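Local coordinates for AB hydrolase-1 domain-containing protein (Streptococcus mutans, PDB 4L9A), which is an alpha/beta hydrolase, probably a carboxylesterase that cleaves ester bonds with a serine nucleophile, although its natural substrate is not established, at residues D156-L161 against S241-E246; P143-I148 against L248-L253; S235-E240 against T259-C264; L113-S118 against G137-E142; G120-L125 against E223-G228. All blocks are in the same frame, centred on the assembly; numbering follows the deposited sequence.

Contact 1. Residues D156-L161 against S241-E246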
# COMPACT_ATOMS: atom_id res chain seq x y z
N ASP A 156 -20.64 -5.78 7.51
CA ASP A 156 -21.84 -5.16 8.09
C ASP A 156 -21.49 -4.06 9.09
O ASP A 156 -22.34 -3.23 9.42
CB ASP A 156 -22.79 -6.19 8.73
CG ASP A 156 -23.53 -7.03 7.71
OD1 ASP A 156 -22.98 -7.22 6.61
OD2 ASP A 156 -24.65 -7.50 8.00
N LEU A 157 -20.25 -4.05 9.58
CA LEU A 157 -19.78 -2.96 10.44
C LEU A 157 -20.18 -1.63 9.80
O LEU A 157 -20.77 -0.77 10.44
CB LEU A 157 -18.26 -3.01 10.58
CG LEU A 157 -17.60 -2.38 11.81
CD1 LEU A 157 -16.09 -2.25 11.58
CD2 LEU A 157 -18.20 -1.02 12.18
N TYR A 158 -19.82 -1.49 8.53
CA TYR A 158 -20.26 -0.37 7.71
C TYR A 158 -21.31 -0.90 6.75
O TYR A 158 -21.01 -1.73 5.90
CB TYR A 158 -19.08 0.19 6.90
CG TYR A 158 -18.10 0.99 7.71
CD1 TYR A 158 -18.45 2.23 8.25
CD2 TYR A 158 -16.81 0.53 7.93
CE1 TYR A 158 -17.55 2.97 8.98
CE2 TYR A 158 -15.90 1.26 8.67
CZ TYR A 158 -16.27 2.48 9.19
OH TYR A 158 -15.37 3.21 9.91
N PRO A 159 -22.56 -0.43 6.90
CA PRO A 159 -23.56 -0.95 5.96
C PRO A 159 -23.19 -0.63 4.51
O PRO A 159 -23.50 -1.41 3.62
CB PRO A 159 -24.86 -0.26 6.40
CG PRO A 159 -24.42 0.93 7.22
CD PRO A 159 -23.13 0.53 7.86
N GLN A 160 -22.50 0.48 4.27
CA GLN A 160 -22.16 0.84 2.89
C GLN A 160 -21.16 -0.14 2.25
O GLN A 160 -21.26 -0.43 1.06
CB GLN A 160 -21.74 2.31 2.73
CG GLN A 160 -20.81 2.91 3.79
CD GLN A 160 -21.46 3.05 5.16
OE1 GLN A 160 -21.43 2.11 5.95
NE2 GLN A 160 -22.04 4.21 5.45
N LEU A 161 -20.22 -0.66 3.03
CA LEU A 161 -19.29 -1.65 2.50
C LEU A 161 -20.00 -2.98 2.28
O LEU A 161 -19.73 -3.69 1.31
CB LEU A 161 -18.09 -1.82 3.42
CG LEU A 161 -17.21 -0.58 3.57
CD1 LEU A 161 -16.12 -0.82 4.60
CD2 LEU A 161 -16.61 -0.19 2.21
N SER A 241 -15.56 9.65 3.60
CA SER A 241 -16.10 10.33 4.78
C SER A 241 -16.72 9.40 5.83
O SER A 241 -16.61 9.66 7.03
CB SER A 241 -17.13 11.40 4.39
OG SER A 241 -18.21 10.83 3.68
N PHE A 242 -17.37 8.31 5.41
CA PHE A 242 -18.07 7.48 6.38
C PHE A 242 -17.15 6.72 7.36
O PHE A 242 -17.61 6.16 8.35
CB PHE A 242 -19.07 6.54 5.70
CG PHE A 242 -18.43 5.50 4.82
CD1 PHE A 242 -17.96 4.31 5.35
CD2 PHE A 242 -18.32 5.70 3.45
CE1 PHE A 242 -17.38 3.35 4.54
CE2 PHE A 242 -17.73 4.74 2.63
CZ PHE A 242 -17.26 3.57 3.18
N ARG A 243 -15.85 6.74 7.09
CA ARG A 243 -14.89 6.11 7.98
C ARG A 243 -14.18 7.07 8.93
O ARG A 243 -13.20 6.70 9.57
CB ARG A 243 -13.85 5.35 7.16
CG ARG A 243 -14.42 4.12 6.52
CD ARG A 243 -13.55 2.94 6.85
NE ARG A 243 -12.77 2.59 5.70
CZ ARG A 243 -11.75 1.74 5.69
NH1 ARG A 243 -11.34 1.12 6.79
NH2 ARG A 243 -11.14 1.53 4.54
N GLU A 244 -14.67 8.30 9.03
CA GLU A 244 -13.96 9.33 9.80
C GLU A 244 -13.63 8.93 11.25
O GLU A 244 -12.48 9.06 11.69
CB GLU A 244 -14.73 10.65 9.77
CG GLU A 244 -14.07 11.77 10.58
CD GLU A 244 -14.99 12.96 10.79
OE1 GLU A 244 -16.22 12.77 10.80
OE2 GLU A 244 -14.49 14.09 10.93
N LYS A 245 -14.63 8.46 11.99
CA LYS A 245 -14.42 8.13 13.40
C LYS A 245 -13.39 7.01 13.60
O LYS A 245 -12.50 7.10 14.46
CB LYS A 245 -15.74 7.74 14.07
CG LYS A 245 -15.60 7.49 15.56
CD LYS A 245 -16.93 7.15 16.20
CE LYS A 245 -16.75 6.85 17.68
NZ LYS A 245 -16.02 7.95 18.37
N GLU A 246 -13.53 5.96 12.81
CA GLU A 246 -12.59 4.84 12.81
C GLU A 246 -11.14 5.34 12.71
O GLU A 246 -10.30 5.00 13.54
CB GLU A 246 -12.92 3.90 11.64
CG GLU A 246 -11.82 2.87 11.31
CD GLU A 246 -12.06 2.16 9.98
OE1 GLU A 246 -13.11 2.42 9.35
OE2 GLU A 246 -11.21 1.35 9.56
O HOH W 1 -15.90 5.43 11.51

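Contact 2. Residues P143-I148 against L248-L253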
# COMPACT_ATOMS: atom_id res chain seq x y z
N PRO A 143 -5.68 2.99 4.83
CA PRO A 143 -4.89 1.90 5.41
C PRO A 143 -5.76 1.04 6.32
O PRO A 143 -6.63 1.57 7.02
CB PRO A 143 -3.82 2.64 6.23
CG PRO A 143 -4.44 3.97 6.55
CD PRO A 143 -5.29 4.31 5.34
N THR A 144 -5.55 -0.27 6.29
CA THR A 144 -6.39 -1.20 7.02
C THR A 144 -6.19 -1.05 8.53
O THR A 144 -5.07 -1.19 9.02
CB THR A 144 -6.11 -2.65 6.58
OG1 THR A 144 -6.13 -2.72 5.14
CG2 THR A 144 -7.18 -3.59 7.14
N THR A 145 -7.27 -0.74 9.26
CA THR A 145 -7.19 -0.63 10.72
C THR A 145 -7.42 -1.97 11.41
O THR A 145 -8.07 -2.87 10.86
CB THR A 145 -8.24 0.34 11.30
OG1 THR A 145 -9.56 -0.10 10.92
CG2 THR A 145 -8.00 1.77 10.81
N VAL A 146 -6.89 -2.09 12.62
CA VAL A 146 -7.13 -3.28 13.42
C VAL A 146 -8.64 -3.44 13.60
O VAL A 146 -9.16 -4.56 13.55
CB VAL A 146 -6.44 -3.18 14.79
CG1 VAL A 146 -6.91 -4.30 15.69
CG2 VAL A 146 -4.92 -3.20 14.62
N MSE A 147 -9.34 -2.33 13.77
CA MSE A 147 -10.79 -2.39 13.90
C MSE A 147 -11.46 -3.04 12.69
O MSE A 147 -12.19 -4.02 12.84
CB MSE A 147 -11.38 -1.00 14.12
CG MSE A 147 -12.87 -1.02 14.45
SE MSE A 147 -13.74 0.65 13.95
CE MSE A 147 -14.04 0.25 12.06
N ILE A 148 -11.21 -2.50 11.50
CA ILE A 148 -11.86 -3.04 10.31
C ILE A 148 -11.37 -4.47 10.06
O ILE A 148 -12.13 -5.33 9.61
CB ILE A 148 -11.65 -2.14 9.06
CG1 ILE A 148 -12.78 -2.33 8.04
CG2 ILE A 148 -10.28 -2.39 8.42
CD1 ILE A 148 -14.11 -1.83 8.51
N LEU A 248 -9.99 8.55 13.08
CA LEU A 248 -9.70 9.44 14.20
C LEU A 248 -9.24 8.66 15.44
O LEU A 248 -8.37 9.12 16.18
CB LEU A 248 -10.91 10.30 14.55
CG LEU A 248 -11.23 11.46 13.61
CD1 LEU A 248 -12.38 12.30 14.18
CD2 LEU A 248 -9.98 12.33 13.40
N GLU A 249 -9.82 7.48 15.66
CA GLU A 249 -9.48 6.66 16.82
C GLU A 249 -8.39 5.63 16.52
O GLU A 249 -8.08 4.79 17.36
CB GLU A 249 -10.70 5.87 17.29
CG GLU A 249 -11.83 6.70 17.85
CD GLU A 249 -13.04 5.84 18.14
OE1 GLU A 249 -13.07 4.67 17.66
OE2 GLU A 249 -13.96 6.32 18.85
N SER A 250 -7.81 5.70 15.33
CA SER A 250 -6.97 4.60 14.86
C SER A 250 -5.49 4.77 15.19
O SER A 250 -5.04 5.84 15.61
CB SER A 250 -7.08 4.43 13.34
OG SER A 250 -6.30 5.40 12.68
N GLU A 251 -4.76 3.69 14.95
CA GLU A 251 -3.32 3.64 15.13
C GLU A 251 -2.56 4.46 14.08
O GLU A 251 -1.33 4.59 14.16
CB GLU A 251 -2.86 2.18 15.05
CG GLU A 251 -3.28 1.47 13.75
CD GLU A 251 -4.69 0.86 13.82
OE1 GLU A 251 -5.55 1.40 14.55
OE2 GLU A 251 -4.92 -0.17 13.17
N TYR A 252 -3.27 4.97 13.07
CA TYR A 252 -2.59 5.71 11.99
C TYR A 252 -2.52 7.22 12.26
O TYR A 252 -1.80 7.95 11.57
CB TYR A 252 -3.25 5.45 10.63
CG TYR A 252 -3.13 4.01 10.17
CD1 TYR A 252 -1.89 3.48 9.81
CD2 TYR A 252 -4.24 3.18 10.11
CE1 TYR A 252 -1.77 2.16 9.41
CE2 TYR A 252 -4.13 1.86 9.71
CZ TYR A 252 -2.88 1.35 9.35
OH TYR A 252 -2.74 0.04 8.95
N LEU A 253 -3.26 7.67 13.26
CA LEU A 253 -3.26 9.08 13.62
C LEU A 253 -2.53 9.34 14.93
O LEU A 253 -2.44 8.47 15.79
CB LEU A 253 -4.68 9.65 13.66
CG LEU A 253 -5.32 9.86 12.28
CD1 LEU A 253 -6.75 10.41 12.39
CD2 LEU A 253 -4.47 10.79 11.44
O HOH W 2 -8.17 0.42 14.60

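Contact 3. Residues S235-E240 against T259-C264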
# COMPACT_ATOMS: atom_id res chain seq x y z
N SER A 235 1.51 12.08 9.92
CA SER A 235 0.68 11.12 9.21
C SER A 235 -0.40 11.86 8.44
O SER A 235 -1.14 12.65 9.02
CB SER A 235 0.03 10.17 10.21
OG SER A 235 -0.77 9.20 9.56
N ILE A 236 -0.49 11.60 7.14
CA ILE A 236 -1.60 12.14 6.36
C ILE A 236 -2.44 10.96 5.89
O ILE A 236 -1.99 10.14 5.08
CB ILE A 236 -1.14 12.96 5.14
CG1 ILE A 236 -0.06 13.98 5.51
CG2 ILE A 236 -2.34 13.67 4.52
CD1 ILE A 236 -0.56 15.11 6.35
N VAL A 237 -3.66 10.87 6.41
CA VAL A 237 -4.55 9.76 6.05
C VAL A 237 -5.72 10.28 5.22
O VAL A 237 -6.32 11.31 5.54
CB VAL A 237 -5.05 9.02 7.32
CG1 VAL A 237 -6.15 8.01 6.99
CG2 VAL A 237 -3.88 8.34 8.01
N PHE A 238 -6.00 9.58 4.12
CA PHE A 238 -7.14 9.88 3.25
C PHE A 238 -8.13 8.74 3.33
O PHE A 238 -7.75 7.57 3.24
CB PHE A 238 -6.69 10.03 1.78
CG PHE A 238 -5.78 11.19 1.53
CD1 PHE A 238 -4.43 11.12 1.85
CD2 PHE A 238 -6.27 12.35 0.96
CE1 PHE A 238 -3.58 12.19 1.62
CE2 PHE A 238 -5.42 13.44 0.72
CZ PHE A 238 -4.08 13.36 1.06
N SER A 239 -9.40 9.08 3.45
CA SER A 239 -10.44 8.08 3.58
C SER A 239 -11.77 8.65 3.11
O SER A 239 -12.00 9.85 3.18
CB SER A 239 -10.56 7.65 5.04
OG SER A 239 -11.83 7.08 5.30
N GLU A 240 -12.65 7.77 2.66
CA GLU A 240 -14.04 8.15 2.41
C GLU A 240 -14.65 8.68 3.71
O GLU A 240 -14.29 8.22 4.80
CB GLU A 240 -14.82 6.94 1.88
CG GLU A 240 -14.30 6.43 0.52
CD GLU A 240 -14.90 5.08 0.14
OE1 GLU A 240 -15.97 5.06 -0.48
OE2 GLU A 240 -14.30 4.04 0.48
N THR A 259 0.06 16.24 11.17
CA THR A 259 -0.82 15.11 10.89
C THR A 259 -2.21 15.59 10.50
O THR A 259 -2.74 16.50 11.13
CB THR A 259 -0.92 14.19 12.12
OG1 THR A 259 0.28 13.42 12.24
CG2 THR A 259 -2.10 13.24 11.99
N LYS A 260 -2.79 14.99 9.46
CA LYS A 260 -4.15 15.34 9.02
C LYS A 260 -4.96 14.11 8.63
O LYS A 260 -4.42 13.11 8.14
CB LYS A 260 -4.12 16.28 7.80
CG LYS A 260 -3.28 17.55 7.96
CD LYS A 260 -3.54 18.51 6.80
CE LYS A 260 -2.72 19.79 6.95
NZ LYS A 260 -2.75 20.28 8.35
N LEU A 261 -6.27 14.20 8.84
CA LEU A 261 -7.20 13.24 8.25
C LEU A 261 -8.00 13.98 7.18
O LEU A 261 -8.71 14.94 7.48
CB LEU A 261 -8.14 12.65 9.30
CG LEU A 261 -9.28 11.75 8.79
CD1 LEU A 261 -8.71 10.53 8.08
CD2 LEU A 261 -10.21 11.35 9.94
N ILE A 262 -7.86 13.54 5.93
CA ILE A 262 -8.53 14.15 4.79
C ILE A 262 -9.67 13.25 4.33
O ILE A 262 -9.45 12.10 3.94
CB ILE A 262 -7.54 14.36 3.61
CG1 ILE A 262 -6.34 15.20 4.07
CG2 ILE A 262 -8.24 15.04 2.43
CD1 ILE A 262 -6.73 16.48 4.83
N LEU A 263 -10.90 13.75 4.38
CA LEU A 263 -12.06 12.98 3.92
C LEU A 263 -12.36 13.32 2.46
O LEU A 263 -12.55 14.49 2.13
CB LEU A 263 -13.29 13.23 4.80
CG LEU A 263 -13.19 12.96 6.31
CD1 LEU A 263 -14.55 13.16 7.04
CD2 LEU A 263 -12.65 11.57 6.55
N CYS A 264 -12.38 12.31 1.59
CA CYS A 264 -12.61 12.51 0.16
C CYS A 264 -12.89 11.16 -0.51
O CYS A 264 -12.70 10.10 0.10
CB CYS A 264 -11.37 13.14 -0.48
SG CYS A 264 -9.90 12.05 -0.39

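Contact 4. Residues L113-S118 against G137-E142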
# COMPACT_ATOMS: atom_id res chain seq x y z
N LEU A 113 9.56 8.49 3.12
CA LEU A 113 8.15 8.53 3.50
C LEU A 113 7.52 7.26 2.96
O LEU A 113 7.87 6.79 1.88
CB LEU A 113 7.44 9.75 2.91
CG LEU A 113 7.77 11.11 3.53
CD1 LEU A 113 9.06 11.65 2.93
CD2 LEU A 113 6.62 12.07 3.29
N LEU A 114 6.62 6.68 3.75
CA LEU A 114 5.87 5.51 3.33
C LEU A 114 4.52 5.96 2.78
O LEU A 114 3.84 6.77 3.41
CB LEU A 114 5.65 4.58 4.51
CG LEU A 114 6.68 3.47 4.68
CD1 LEU A 114 6.61 2.85 6.07
CD2 LEU A 114 6.49 2.43 3.59
N CYS A 115 4.14 5.42 1.63
CA CYS A 115 2.82 5.69 1.05
C CYS A 115 2.19 4.34 0.78
O CYS A 115 2.72 3.54 0.01
CB CYS A 115 2.95 6.49 -0.25
SG CYS A 115 1.35 6.85 -1.09
N VAL A 116 1.07 4.06 1.44
CA VAL A 116 0.48 2.73 1.33
C VAL A 116 -1.01 2.79 1.08
O VAL A 116 -1.68 3.79 1.42
CB VAL A 116 0.75 1.88 2.60
CG1 VAL A 116 2.20 2.00 3.03
CG2 VAL A 116 -0.19 2.33 3.76
N HIS A 117 -1.52 1.72 0.49
CA HIS A 117 -2.96 1.52 0.37
C HIS A 117 -3.36 0.32 1.21
O HIS A 117 -2.66 -0.69 1.23
CB HIS A 117 -3.34 1.29 -1.10
CG HIS A 117 -4.80 1.07 -1.32
ND1 HIS A 117 -5.30 -0.07 -1.92
CD2 HIS A 117 -5.87 1.83 -1.01
CE1 HIS A 117 -6.62 0.01 -1.97
NE2 HIS A 117 -6.99 1.16 -1.42
N SER A 118 -4.47 0.45 1.94
CA SER A 118 -5.12 -0.71 2.51
C SER A 118 -4.17 -1.56 3.38
O SER A 118 -3.56 -1.06 4.33
CB SER A 118 -5.71 -1.55 1.36
OG SER A 118 -6.67 -2.47 1.82
N GLY A 137 7.46 10.74 7.21
CA GLY A 137 6.02 10.87 7.06
C GLY A 137 5.35 9.59 6.62
O GLY A 137 5.96 8.73 5.97
N PHE A 138 4.08 9.47 6.97
CA PHE A 138 3.24 8.37 6.52
C PHE A 138 2.09 8.94 5.70
O PHE A 138 1.45 9.89 6.12
CB PHE A 138 2.70 7.59 7.71
CG PHE A 138 1.72 6.50 7.33
CD1 PHE A 138 2.17 5.31 6.78
CD2 PHE A 138 0.36 6.68 7.54
CE1 PHE A 138 1.27 4.31 6.42
CE2 PHE A 138 -0.54 5.69 7.19
CZ PHE A 138 -0.09 4.50 6.62
N ILE A 139 1.86 8.36 4.53
CA ILE A 139 0.75 8.76 3.67
C ILE A 139 -0.14 7.54 3.48
O ILE A 139 0.26 6.57 2.83
CB ILE A 139 1.23 9.27 2.30
CG1 ILE A 139 2.37 10.29 2.45
CG2 ILE A 139 0.07 9.83 1.51
CD1 ILE A 139 1.98 11.54 3.23
N GLY A 140 -1.33 7.55 4.06
CA GLY A 140 -2.14 6.35 3.98
C GLY A 140 -3.42 6.56 3.20
O GLY A 140 -4.19 7.47 3.49
N LEU A 141 -3.63 5.72 2.21
CA LEU A 141 -4.88 5.71 1.48
C LEU A 141 -5.73 4.56 2.02
O LEU A 141 -5.47 3.40 1.73
CB LEU A 141 -4.63 5.54 -0.03
CG LEU A 141 -3.78 6.62 -0.72
CD1 LEU A 141 -4.06 8.03 -0.20
CD2 LEU A 141 -2.28 6.29 -0.59
N GLU A 142 -6.74 4.90 2.83
CA GLU A 142 -7.54 3.90 3.54
C GLU A 142 -6.73 2.70 4.06
O GLU A 142 -7.03 1.54 3.76
CB GLU A 142 -8.75 3.46 2.70
CG GLU A 142 -9.81 4.58 2.63
CD GLU A 142 -11.18 4.14 2.15
OE1 GLU A 142 -11.36 2.95 1.80
OE2 GLU A 142 -12.08 5.00 2.11

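Contact 5. Residues G120-L125 against E223-G228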
# COMPACT_ATOMS: atom_id res chain seq x y z
N GLY A 120 -1.31 -2.65 3.19
CA GLY A 120 0.05 -2.17 3.31
C GLY A 120 0.29 -1.40 4.61
O GLY A 120 1.44 -1.20 5.02
N GLY A 121 -0.79 -0.96 5.26
CA GLY A 121 -0.67 -0.26 6.53
C GLY A 121 0.00 -1.08 7.63
O GLY A 121 0.77 -0.53 8.44
N PHE A 122 -0.27 -2.38 7.67
CA PHE A 122 0.27 -3.21 8.75
C PHE A 122 1.80 -3.29 8.71
O PHE A 122 2.48 -3.07 9.72
CB PHE A 122 -0.38 -4.60 8.76
CG PHE A 122 -1.82 -4.59 9.24
CD1 PHE A 122 -2.12 -4.21 10.54
CD2 PHE A 122 -2.86 -4.95 8.40
CE1 PHE A 122 -3.43 -4.20 10.98
CE2 PHE A 122 -4.19 -4.93 8.85
CZ PHE A 122 -4.46 -4.55 10.13
N ALA A 123 2.36 -3.61 7.54
CA ALA A 123 3.81 -3.60 7.38
C ALA A 123 4.36 -2.21 7.68
O ALA A 123 5.37 -2.07 8.35
CB ALA A 123 4.21 -4.05 5.97
N ALA A 124 3.68 -1.18 7.18
CA ALA A 124 4.17 0.19 7.32
C ALA A 124 4.40 0.58 8.78
O ALA A 124 5.39 1.21 9.12
CB ALA A 124 3.20 1.18 6.64
N LEU A 125 3.47 0.20 9.65
CA LEU A 125 3.61 0.54 11.05
C LEU A 125 4.88 -0.09 11.65
O LEU A 125 5.60 0.55 12.41
CB LEU A 125 2.36 0.12 11.82
CG LEU A 125 1.13 0.97 11.47
CD1 LEU A 125 -0.15 0.27 11.90
CD2 LEU A 125 1.26 2.35 12.15
N GLU A 223 -0.15 -10.18 17.94
CA GLU A 223 1.16 -9.56 18.12
C GLU A 223 1.44 -8.51 17.05
O GLU A 223 2.34 -7.68 17.20
CB GLU A 223 2.25 -10.62 18.13
CG GLU A 223 2.83 -10.89 19.50
CD GLU A 223 3.13 -9.62 20.28
OE1 GLU A 223 2.52 -9.42 21.34
OE2 GLU A 223 3.98 -8.83 19.82
N ASP A 224 0.67 -8.54 15.97
CA ASP A 224 0.85 -7.60 14.87
C ASP A 224 -0.01 -6.36 15.04
O ASP A 224 -0.01 -5.46 14.19
CB ASP A 224 0.51 -8.28 13.54
CG ASP A 224 1.39 -9.48 13.27
OD1 ASP A 224 2.62 -9.34 13.41
OD2 ASP A 224 0.85 -10.56 12.95
N PHE A 225 -0.75 -6.29 16.15
CA PHE A 225 -1.72 -5.22 16.34
C PHE A 225 -1.37 -4.29 17.50
O PHE A 225 -2.24 -3.59 18.03
CB PHE A 225 -3.11 -5.82 16.57
CG PHE A 225 -3.61 -6.65 15.42
CD1 PHE A 225 -3.23 -6.36 14.12
CD2 PHE A 225 -4.44 -7.73 15.65
CE1 PHE A 225 -3.69 -7.13 13.06
CE2 PHE A 225 -4.90 -8.50 14.59
CZ PHE A 225 -4.52 -8.19 13.30
N LYS A 226 -0.10 -4.28 17.89
CA LYS A 226 0.30 -3.59 19.12
C LYS A 226 1.15 -2.35 18.86
O LYS A 226 1.76 -1.80 19.79
CB LYS A 226 1.06 -4.54 20.05
CG LYS A 226 0.25 -5.75 20.51
CD LYS A 226 1.06 -6.64 21.47
CE LYS A 226 0.30 -7.91 21.84
NZ LYS A 226 -0.95 -7.63 22.60
N THR A 227 1.19 -1.92 17.60
CA THR A 227 2.06 -0.83 17.18
C THR A 227 1.24 0.32 16.62
O THR A 227 0.40 0.12 15.74
CB THR A 227 3.03 -1.31 16.08
OG1 THR A 227 3.69 -2.51 16.50
CG2 THR A 227 4.08 -0.25 15.77
N GLY A 228 1.47 1.52 17.12
CA GLY A 228 0.88 2.71 16.51
C GLY A 228 2.00 3.53 15.90
O GLY A 228 3.17 3.19 16.05
O HOH W 3 1.48 -3.45 12.32
O HOH W 4 4.97 2.74 13.72

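Contact 1. Residues D156-L161 against S241-E246
Tyr158 reaches from the start of helix 159-167 to Phe242, Arg243 and Glu246, and its ring carries the contact. CB leaves the backbone toward the 241-246 segment, and chi1 of -74° sets CG anti to the carbonyl carbon, which sends the ring across the gap. CG and CD1 come first to the Phe242 ring, with Tyr158 CD1 3.6 Å from Phe242 CD1. The pair is T-shaped, the edge of Phe242 turned to the face of Tyr158, with centroids 5.3 Å apart and planes at 70°. Farther out, Tyr158 CE1 lies 3.3 Å from the carbonyl Phe242 O, while Tyr158 CZ has the aliphatic Arg243 CG at 3.6 Å. The hydroxyl ends beside Glu246: the bond from Tyr158 OH to Glu246 OE1 refines as very short, and its exact length is doubtful because that oxygen's position is less certain. A firmer link is water 1, which donates to Tyr158 OH and accepts from Glu246 N, at 2.8 Å from each of these two atoms. Phe242 is held from a second direction by Gln160, whose CG stands 3.4 Å from the centroid of the Phe242 ring, only 6° off its normal, a CH-pi contact over the centre. Leu161 CD2 touches the ring rim. Arg243 NH1 forms a salt bridge with Glu246 OE2, and Arg243 also pairs with Glu142. The region between strands 134-141 and 235-239 holds four helices here, an arrangement typical of the cap of alpha/beta hydrolases, and this contact packs the start of one, helix 159-167, against the start of helix 244-248, which follows strand 235-239.

Contact 2. Residues P143-I148 against L248-L253
The N-terminal end of helix 146-151, just after strand 134-141, is where Val146, Thr144 and Pro143 are met by Glu251 and Tyr252 from the loop after helix 244-248. Glu251 serves the helix start with both carboxylate oxygens. OE2 accepts from Val146 N at 2.8 Å, on its syn lone pair, with an N-H...O angle of 160°; OE1 accepts a hydrogen bond from water 2, which in turn accepts from Met147 N. The chain gets there by a bend: CG sits between the backbone N and the carbonyl carbon (chi1 56°), and chi2 then turns the carboxylate toward the helix. A negative charge at this N-terminal end would probably be favoured by the helix dipole. Tyr252 lies against Pro143, whose CB is 3.6 Å from the ring centroid in a CH-pi contact over one face; Phe138 also packs on this ring. Tyr252 OH donates to Thr144 O at 2.6 Å, from above the carbonyl plane rather than on a lone pair. Thr145 CG2 touches Ser250 CB, and Ser250 OG accepts from Tyr252 N, forming an ST turn inside the type I turn that presents both groups. The helix start itself is a threonine N-cap: Thr145 OG1, also bonded to Glu246, accepts from Ile148 N at 3.0 Å, and Glu251 adds an acceptor from the loop, at the first helix after strand 134-141 of the hydrolase fold.

Contact 3. Residues S235-E240 against T259-C264
Phe238 and Ile262 lie side by side and point the same way from neighbouring parallel strands, the two arms of a beta-alpha-beta crossover whose helix is 244-248. The strand axes approach to 4.7 Å and diverge by 18°. On this face of the sheet a chi1 of -65° lays the Phe238 ring alongside Ile262, whose CB and CG2 meet its rim, with Ile262 CB 3.6 Å from Phe238 CD2, while Ile262 CG1 stands over the ring in a long CH-pi contact. The ring also packs on helix 275-287. Ile236 and Lys260 run parallel on the same face, Ile236 CD1 lying 4.0 Å from Lys260 CG. On the opposite face of the sheet Val237 and Leu261 cross: Leu261 swings CD1 to 3.8 Å from Val237 CG1, the pair facing helix 244-248 together with Ser239. The backbones supply five bonds of a regular parallel pair. Val237 gives the straightest, its O accepting from Ile262 N at 2.7 Å with an N-H...O angle of 176°, and Cys264 N donates to Ser239 O as the last of the five. The start of the pair is closed by a side chain, Thr259 OG1, which accepts from Ser235 N at 2.9 Å and is itself bonded to Asn254. On the other side Ile236 and Phe238 bond to strand 134-141, so 235-239 is an inner strand and 260-263 the outermost of this end. At the C-terminal end, Cys264 SG lies in the plane of the Phe238 ring at its edge, 3.9 Å from CD2.

Contact 4. Residues L113-S118 against G137-E142
A chi1 of 175° swings the Phe138 ring across the sheet face to Val116, whose CG2 is set between backbone N and carbonyl carbon by chi1 of -46°. The ring and the valine cross at about a right angle, with Val116 CG2 3.6 Å from Phe138 CZ, approached obliquely. Gly140 carries no side chain, and the ring lies over it: Phe138 CE2 is 3.6 Å from Gly140 CA. These are neighbouring strands of the alpha/beta hydrolase sheet, linked by helix 120-130 in a beta-alpha-beta crossover and 10° from parallel. Helix 120-130 lies on this face, against Phe138 and Leu114. On the other face Cys115 SG reaches Leu141 CD2 at 3.7 Å, and helix 275-287 packs on Ile139 and Leu141. Five backbone bonds join the strands, from Leu114 N to Gly137 O at one end to Ser118 N to Leu141 O at the other; among them, Leu141 N donates to Val116 O at 2.9 Å. Where strand 111-117 ends, Ser118 has a positive phi, as in the nucleophile elbow of this fold, and helix 120-130 follows at once. Ser118 OG makes a weak bond to His268 NE2, while Glu142 OE1, at the end of the neighbouring strand, bonds to His268 ND1, an arrangement consistent with a Ser-His-Glu catalytic triad. His117 NE2 bonds to His268 O, placing a second histidine beside this set. Leu141 O meets two groups: His117 CD2 comes within 3.2 Å of it, and Ser118 N donates to it at 3.1 Å.

Contact 5. Residues G120-L125 against E223-G228
Asp224 O faces Phe122 across water 3, which donates to Phe122 O at 2.8 Å and to Asp224 O at 3.1 Å, so one molecule ties a helix carbonyl to the loop. The Asp224 carboxylate itself turns elsewhere, its OD2 accepting from Gly221 N. Next comes Phe225, whose ring swings back to the helix: CE1 of Phe225 lies 3.6 Å from CE1 of Phe122. The two rings meet obliquely, centroids 5.5 Å apart and planes at 48°, neither stacked nor edge-to-face. Val146 of helix 146-151 touches both rings, and Tyr149 adds a further ring against Phe225. Two residues on, Thr227 points its methyl rather than its hydroxyl at the helix: with CG2 anti to the backbone N (chi1 -51° for OG1), CG2 comes to 3.8 Å from Leu125 O, while OG1 makes a weak bond to Gln126. Leu125 answers with both branches, CD1 near Thr227 O and CD2 4.0 Å from Gly228 C. Gly228 O then closes the series through water 4, which donates to it at 3.0 Å and to Leu125 O at 2.6 Å. Helix 120-130 begins just beyond Ser118, the probable nucleophile, so this loop packs beside its first turns. The two segments meet by apolar packing and by two water bridges between carbonyls, consistent with a contact that is not fixed by direct polar bonds.

Contacts 4 and 3 lie in one mixed sheet, centres 10 Å apart, where strand 134-141 pairs with strand 235-239. Between these strands in sequence lies the helical excursion that includes helices 146-151 and 159-167. Contact 1 is nested within the loop closed by contact 2, and the two touch, their centres 12 Å apart. Contact 5 crosses contact 4 in chain order, its helix 120-130 being the link between the two strands of contact 4, and it touches contact 2 through Tyr252 and Leu125. Contacts 1 and 5, about 21 Å apart between centres, do not touch. Contacts 3 and 4 thus build the sheet, contact 4 carrying the probable catalytic Ser118 and Glu142, while contacts 1, 2 and 5 tie together helices and loops packed around it.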